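Local coordinates for protein autoinducer 2 sensor kinase/phosphatase LuxQ (Vibrio cholerae, PDB 3C38) that senses autoinducer 2 by binding its complex with LuxP and switches between histidine kinase and phosphatase activity, represented here by its periplasmic domain, at residues R64-F69 / I92-G97; S71-E76 / D82-S87. All coordinates share one frame; numbering follows the deposited sequence.

Interaction 1 of 2, residues R64-F69 / I92-G97; sequences RLDEFF and ILWDDG
Trp94 reaches helix 65-74 because its CG stands anti to the backbone N (chi1 -177°), which carries the indole toward the helix, while Leu65, Asp66 and Phe69 each set CG anti to the carbonyl carbon and meet it from there. Three helix side chains thus touch the indole. Leu65 lies over the pyrrole half: its CB sits 4.0 Å from the centroid of the five-membered ring, almost on the ring normal, in a CH-pi contact, and its CD1 branch runs on to within 3.6 Å of Trp94 CB. One turn on, Phe69 lies against the outer rim of the benzene half, on the same face as Leu65. The two rings are nearly parallel, with planes at 16° and centroids 4.6 Å apart, but slid so far that they barely overlap; the closest approach is Phe69 CD2 to Trp94 CH2, 3.4 Å. Asp66 takes the remaining position, at the rim of the indole. Trp94 NE1 donates to Asp66 OD1 at 2.8 Å with an N-H...O angle of 149°. The oxygen lies close to the indole plane, yet the N-H comes at it from well above the carboxylate plane. This bond satisfies the buried indole nitrogen and fixes the rotation of the ring, with the acidic group at the more exposed margin. On the opposite face lies the backbone N of Asp96, just past the strand. Beyond the contact, Leu57 and Leu53 of helix 51-58 pack on Leu65 and Phe69. Here an aromatic side chain of an edge strand packs against the start of a helix lying on an antiparallel sheet, at a classic beta bulge where Leu93 and Trp94 both face Ile86, in the Cache-related periplasmic domain of LuxQ.

Interaction 2 of 2, residues S71-E76 / D82-S87; sequences SVDELE and DLRFIS
The backbones of 71-76, the last turn of helix 65-74 and the loop after it, and of 82-87, the start of strand 83-88 and the residue before it, stay well apart, with 11.1 Å between Asp73 CA and Asp82 CA, their nearest alpha carbons, so side chains must span the interval. Arg84 does most of the spanning. From a first torsion that sets CG anti to the carbonyl carbon, its chain runs extended from CG to NE and delivers the guanidinium group to the helix, where the carboxylate of Asp73 comes from the opposite direction. The two flat groups meet edge to edge and nearly coplanar, 15° apart. Arg84 grips end-on with both terminal nitrogens: NH2 donates to Asp73 OD1 at 2.7 Å and 162°, and NH1 to Asp73 OD2 at 3.0 Å and 159°. Both oxygens use their syn lone pairs, the geometry in which a carboxylate and a guanidinium form a two-pronged salt bridge. A weak third bond runs from Arg84 NH1 to Asp73 OD1 at 3.3 Å. Held at two points, the guanidinium is kept from turning about its own axis, and the charge of the buried Arg84 is balanced by Asp73; this would probably favour the ionised form of the acid. Val72 CG1 lies loosely beside Arg84 NH2, 4.4 Å away. Farther back, the arginine side chain runs past Val157 of the neighbouring strand 153-160. The arrangement is a bidentate, end-on salt bridge that ties the C-terminal end of a helix to an inner strand of an antiparallel sheet within the periplasmic domain.

In the fold
Interactions 1 and 2 lie with their centres about 8 Å apart and share helix 65-74, the first half serving interaction 1 and the second half interaction 2. Along the chain the order is 64-69, 71-76, 82-87, 92-97, so the inner pair is enclosed by the outer one. The two strands, 83-88 and 91-95, follow each other and are antiparallel neighbours in the five-stranded sheet, 91-95 at its edge. Ile86 N and Trp94 O form a probable backbone hydrogen bond between them, and the side chain of Asp96, just beyond, accepts from Arg84 N. One helix is thereby docked on consecutive strands by an aromatic contact and a charged one, within the periplasmic sensory domain.

Interaction 1 of 2, residues R64-F69 / I92-G97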
loop_
_atom_site.group_PDB
_atom_site.type_symbol
_atom_site.label_atom_id
_atom_site.label_comp_id
_atom_site.label_asym_id
_atom_site.label_seq_id
_atom_site.Cartn_x
_atom_site.Cartn_y
_atom_site.Cartn_z
ATOM N N ARG A 64 -4.551 23.839 7.610
ATOM C CA ARG A 64 -3.510 24.400 6.750
ATOM C C ARG A 64 -2.695 23.287 6.103
ATOM O O ARG A 64 -2.261 23.402 4.953
ATOM C CB ARG A 64 -2.563 25.309 7.534
ATOM C CG ARG A 64 -1.621 26.092 6.619
ATOM C CD ARG A 64 -0.256 26.342 7.244
ATOM N NE ARG A 64 -0.338 27.094 8.488
ATOM C CZ ARG A 64 0.719 27.568 9.139
ATOM N NH1 ARG A 64 1.938 27.367 8.661
ATOM N NH2 ARG A 64 0.555 28.243 10.268
ATOM N N LEU A 65 -2.484 22.217 6.861
ATOM C CA LEU A 65 -1.736 21.063 6.386
ATOM C C LEU A 65 -2.376 20.535 5.101
ATOM O O LEU A 65 -1.735 19.834 4.317
ATOM C CB LEU A 65 -1.757 19.969 7.450
ATOM C CG LEU A 65 -1.259 20.364 8.840
ATOM C CD1 LEU A 65 -2.001 19.562 9.897
ATOM C CD2 LEU A 65 0.242 20.142 8.930
ATOM N N ASP A 66 -3.641 20.881 4.888
ATOM C CA ASP A 66 -4.356 20.427 3.707
ATOM C C ASP A 66 -3.778 20.913 2.368
ATOM O O ASP A 66 -3.476 20.076 1.515
ATOM C CB ASP A 66 -5.851 20.770 3.822
ATOM C CG ASP A 66 -6.578 19.904 4.854
ATOM O OD1 ASP A 66 -6.371 18.670 4.853
ATOM O OD2 ASP A 66 -7.366 20.450 5.658
ATOM N N GLU A 67 -3.604 22.223 2.154
ATOM C CA GLU A 67 -3.045 22.640 0.860
ATOM C C GLU A 67 -1.656 22.068 0.660
ATOM O O GLU A 67 -1.257 21.772 -0.466
ATOM C CB GLU A 67 -2.922 24.165 0.677
ATOM C CG GLU A 67 -2.001 24.470 -0.552
ATOM C CD GLU A 67 -1.966 25.917 -1.035
ATOM O OE1 GLU A 67 -2.938 26.664 -0.798
ATOM O OE2 GLU A 67 -0.963 26.292 -1.690
ATOM N N PHE A 68 -0.909 21.927 1.749
ATOM C CA PHE A 68 0.446 21.407 1.646
ATOM C C PHE A 68 0.521 20.074 0.910
ATOM O O PHE A 68 1.170 19.973 -0.132
ATOM C CB PHE A 68 1.083 21.242 3.023
ATOM C CG PHE A 68 2.433 20.594 2.972
ATOM C CD1 PHE A 68 3.547 21.305 2.550
ATOM C CD2 PHE A 68 2.580 19.248 3.282
ATOM C CE1 PHE A 68 4.787 20.684 2.431
ATOM C CE2 PHE A 68 3.815 18.617 3.166
ATOM C CZ PHE A 68 4.922 19.338 2.740
ATOM N N PHE A 69 -0.130 19.050 1.455
ATOM C CA PHE A 69 -0.108 17.733 0.830
ATOM C C PHE A 69 -0.721 17.771 -0.557
ATOM O O PHE A 69 -0.356 16.982 -1.430
ATOM C CB PHE A 69 -0.829 16.716 1.715
ATOM C CG PHE A 69 -0.048 16.335 2.932
ATOM C CD1 PHE A 69 1.064 15.508 2.825
ATOM C CD2 PHE A 69 -0.377 16.853 4.176
ATOM C CE1 PHE A 69 1.839 15.209 3.941
ATOM C CE2 PHE A 69 0.392 16.561 5.299
ATOM C CZ PHE A 69 1.501 15.737 5.179
ATOM N N ILE A 92 -4.652 12.149 16.857
ATOM C CA ILE A 92 -4.568 12.315 15.412
ATOM C C ILE A 92 -4.759 13.803 15.146
ATOM O O ILE A 92 -5.874 14.325 15.229
ATOM C CB ILE A 92 -5.672 11.515 14.665
ATOM C CG1 ILE A 92 -5.599 10.030 15.032
ATOM C CG2 ILE A 92 -5.491 11.658 13.163
ATOM C CD1 ILE A 92 -4.376 9.323 14.514
ATOM N N LEU A 93 -3.660 14.483 14.843
ATOM C CA LEU A 93 -3.690 15.914 14.587
ATOM C C LEU A 93 -4.277 16.205 13.221
ATOM O O LEU A 93 -4.974 17.206 13.038
ATOM C CB LEU A 93 -2.275 16.499 14.665
ATOM C CG LEU A 93 -1.480 16.316 15.962
ATOM C CD1 LEU A 93 -0.081 16.891 15.790
ATOM C CD2 LEU A 93 -2.203 16.995 17.111
ATOM N N TRP A 94 -3.993 15.329 12.260
ATOM C CA TRP A 94 -4.488 15.517 10.905
ATOM C C TRP A 94 -4.791 14.195 10.193
ATOM O O TRP A 94 -4.261 13.139 10.552
ATOM C CB TRP A 94 -3.471 16.323 10.100
ATOM C CG TRP A 94 -3.916 16.645 8.712
ATOM C CD1 TRP A 94 -4.768 17.640 8.332
ATOM C CD2 TRP A 94 -3.522 15.970 7.512
ATOM N NE1 TRP A 94 -4.925 17.632 6.963
ATOM C CE2 TRP A 94 -4.169 16.618 6.436
ATOM C CE3 TRP A 94 -2.680 14.884 7.241
ATOM C CZ2 TRP A 94 -4.004 16.209 5.108
ATOM C CZ3 TRP A 94 -2.517 14.478 5.923
ATOM C CH2 TRP A 94 -3.174 15.142 4.873
ATOM N N ASP A 95 -5.643 14.281 9.173
ATOM C CA ASP A 95 -6.069 13.137 8.378
ATOM C C ASP A 95 -6.485 13.680 7.013
ATOM O O ASP A 95 -7.330 14.579 6.938
ATOM C CB ASP A 95 -7.260 12.469 9.071
ATOM C CG ASP A 95 -7.974 11.465 8.190
ATOM O OD1 ASP A 95 -9.079 11.036 8.576
ATOM O OD2 ASP A 95 -7.444 11.096 7.122
ATOM N N ASP A 96 -5.905 13.151 5.936
ATOM C CA ASP A 96 -6.260 13.642 4.604
ATOM C C ASP A 96 -7.707 13.340 4.250
ATOM O O ASP A 96 -8.193 13.751 3.202
ATOM C CB ASP A 96 -5.329 13.073 3.519
ATOM C CG ASP A 96 -5.480 11.569 3.313
ATOM O OD1 ASP A 96 -6.404 10.940 3.878
ATOM O OD2 ASP A 96 -4.654 11.016 2.562
ATOM N N GLY A 97 -8.386 12.614 5.131
ATOM C CA GLY A 97 -9.781 12.281 4.907
ATOM C C GLY A 97 -10.090 11.186 3.899
ATOM O O GLY A 97 -11.248 11.004 3.548
#

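Interaction 2 of 2, residues S71-E76 / D82-S87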
loop_
_atom_site.group_PDB
_atom_site.type_symbol
_atom_site.label_atom_id
_atom_site.label_comp_id
_atom_site.label_asym_id
_atom_site.label_seq_id
_atom_site.Cartn_x
_atom_site.Cartn_y
_atom_site.Cartn_z
ATOM N N SER A 71 -0.255 20.076 -2.541
ATOM C CA SER A 71 0.852 20.576 -3.351
ATOM C C SER A 71 1.850 19.471 -3.672
ATOM O O SER A 71 2.360 19.381 -4.790
ATOM C CB SER A 71 1.577 21.707 -2.617
ATOM O OG SER A 71 1.194 22.972 -3.120
ATOM N N VAL A 72 2.132 18.637 -2.677
ATOM C CA VAL A 72 3.067 17.531 -2.838
ATOM C C VAL A 72 2.572 16.593 -3.933
ATOM O O VAL A 72 3.335 16.181 -4.808
ATOM C CB VAL A 72 3.205 16.729 -1.530
ATOM C CG1 VAL A 72 4.266 15.650 -1.687
ATOM C CG2 VAL A 72 3.554 17.665 -0.384
ATOM N N ASP A 73 1.288 16.260 -3.874
ATOM C CA ASP A 73 0.689 15.371 -4.857
ATOM C C ASP A 73 0.433 16.115 -6.158
ATOM O O ASP A 73 0.554 15.546 -7.238
ATOM C CB ASP A 73 -0.619 14.791 -4.318
ATOM C CG ASP A 73 -0.447 14.146 -2.960
ATOM O OD1 ASP A 73 0.604 13.508 -2.735
ATOM O OD2 ASP A 73 -1.367 14.268 -2.124
ATOM N N GLU A 74 0.081 17.392 -6.048
ATOM C CA GLU A 74 -0.174 18.222 -7.220
ATOM C C GLU A 74 0.887 17.956 -8.284
ATOM O O GLU A 74 0.595 17.913 -9.480
ATOM C CB GLU A 74 -0.121 19.703 -6.836
ATOM C CG GLU A 74 -0.130 20.654 -8.023
ATOM C CD GLU A 74 0.463 22.010 -7.689
ATOM O OE1 GLU A 74 -0.020 22.659 -6.736
ATOM O OE2 GLU A 74 1.418 22.426 -8.382
ATOM N N LEU A 75 2.118 17.768 -7.824
ATOM C CA LEU A 75 3.255 17.536 -8.700
ATOM C C LEU A 75 3.639 16.067 -8.873
ATOM O O LEU A 75 4.558 15.752 -9.631
ATOM C CB LEU A 75 4.452 18.323 -8.163
ATOM C CG LEU A 75 4.800 18.041 -6.696
ATOM C CD1 LEU A 75 5.727 16.840 -6.611
ATOM C CD2 LEU A 75 5.467 19.257 -6.079
ATOM N N GLU A 76 2.937 15.172 -8.183
ATOM C CA GLU A 76 3.245 13.745 -8.270
ATOM C C GLU A 76 2.073 12.817 -7.971
ATOM O O GLU A 76 2.274 11.706 -7.480
ATOM C CB GLU A 76 4.400 13.415 -7.321
ATOM C CG GLU A 76 5.759 13.802 -7.861
ATOM C CD GLU A 76 6.543 12.603 -8.332
ATOM O OE1 GLU A 76 7.123 11.910 -7.471
ATOM O OE2 GLU A 76 6.567 12.348 -9.556
ATOM N N ASP A 82 -2.486 6.080 -0.688
ATOM C CA ASP A 82 -3.947 6.113 -0.723
ATOM C C ASP A 82 -4.472 6.875 0.482
ATOM O O ASP A 82 -5.588 7.393 0.470
ATOM C CB ASP A 82 -4.538 4.703 -0.739
ATOM C CG ASP A 82 -4.153 3.929 -1.985
ATOM O OD1 ASP A 82 -3.890 4.575 -3.019
ATOM O OD2 ASP A 82 -4.121 2.683 -1.941
ATOM N N LEU A 83 -3.661 6.944 1.528
ATOM C CA LEU A 83 -4.065 7.657 2.724
ATOM C C LEU A 83 -2.879 8.144 3.542
ATOM O O LEU A 83 -1.837 7.477 3.648
ATOM C CB LEU A 83 -5.000 6.786 3.584
ATOM C CG LEU A 83 -4.516 5.461 4.171
ATOM C CD1 LEU A 83 -3.818 5.728 5.492
ATOM C CD2 LEU A 83 -5.699 4.533 4.402
ATOM N N ARG A 84 -3.055 9.334 4.102
ATOM C CA ARG A 84 -2.050 9.976 4.932
ATOM C C ARG A 84 -2.714 10.541 6.178
ATOM O O ARG A 84 -3.853 10.995 6.132
ATOM C CB ARG A 84 -1.410 11.160 4.205
ATOM C CG ARG A 84 -0.476 10.865 3.053
ATOM C CD ARG A 84 0.479 12.043 2.917
ATOM N NE ARG A 84 1.288 12.032 1.704
ATOM C CZ ARG A 84 0.842 12.384 0.502
ATOM N NH1 ARG A 84 -0.419 12.778 0.341
ATOM N NH2 ARG A 84 1.661 12.355 -0.542
ATOM N N PHE A 85 -1.998 10.514 7.291
ATOM C CA PHE A 85 -2.495 11.108 8.522
ATOM C C PHE A 85 -1.302 11.305 9.454
ATOM O O PHE A 85 -0.331 10.543 9.409
ATOM C CB PHE A 85 -3.608 10.252 9.155
ATOM C CG PHE A 85 -3.141 8.954 9.726
ATOM C CD1 PHE A 85 -2.506 8.911 10.961
ATOM C CD2 PHE A 85 -3.344 7.764 9.030
ATOM C CE1 PHE A 85 -2.087 7.710 11.495
ATOM C CE2 PHE A 85 -2.927 6.550 9.555
ATOM C CZ PHE A 85 -2.297 6.521 10.790
ATOM N N ILE A 86 -1.360 12.354 10.268
ATOM C CA ILE A 86 -0.273 12.665 11.192
ATOM C C ILE A 86 -0.667 12.385 12.634
ATOM O O ILE A 86 -1.714 12.830 13.101
ATOM C CB ILE A 86 0.150 14.143 11.052
ATOM C CG1 ILE A 86 0.638 14.405 9.627
ATOM C CG2 ILE A 86 1.257 14.473 12.039
ATOM C CD1 ILE A 86 0.967 15.853 9.354
ATOM N N SER A 87 0.182 11.636 13.328
ATOM C CA SER A 87 -0.060 11.277 14.717
ATOM C C SER A 87 0.904 11.947 15.696
ATOM O O SER A 87 2.009 12.354 15.345
ATOM C CB SER A 87 0.040 9.758 14.903
ATOM O OG SER A 87 1.069 9.405 15.829
#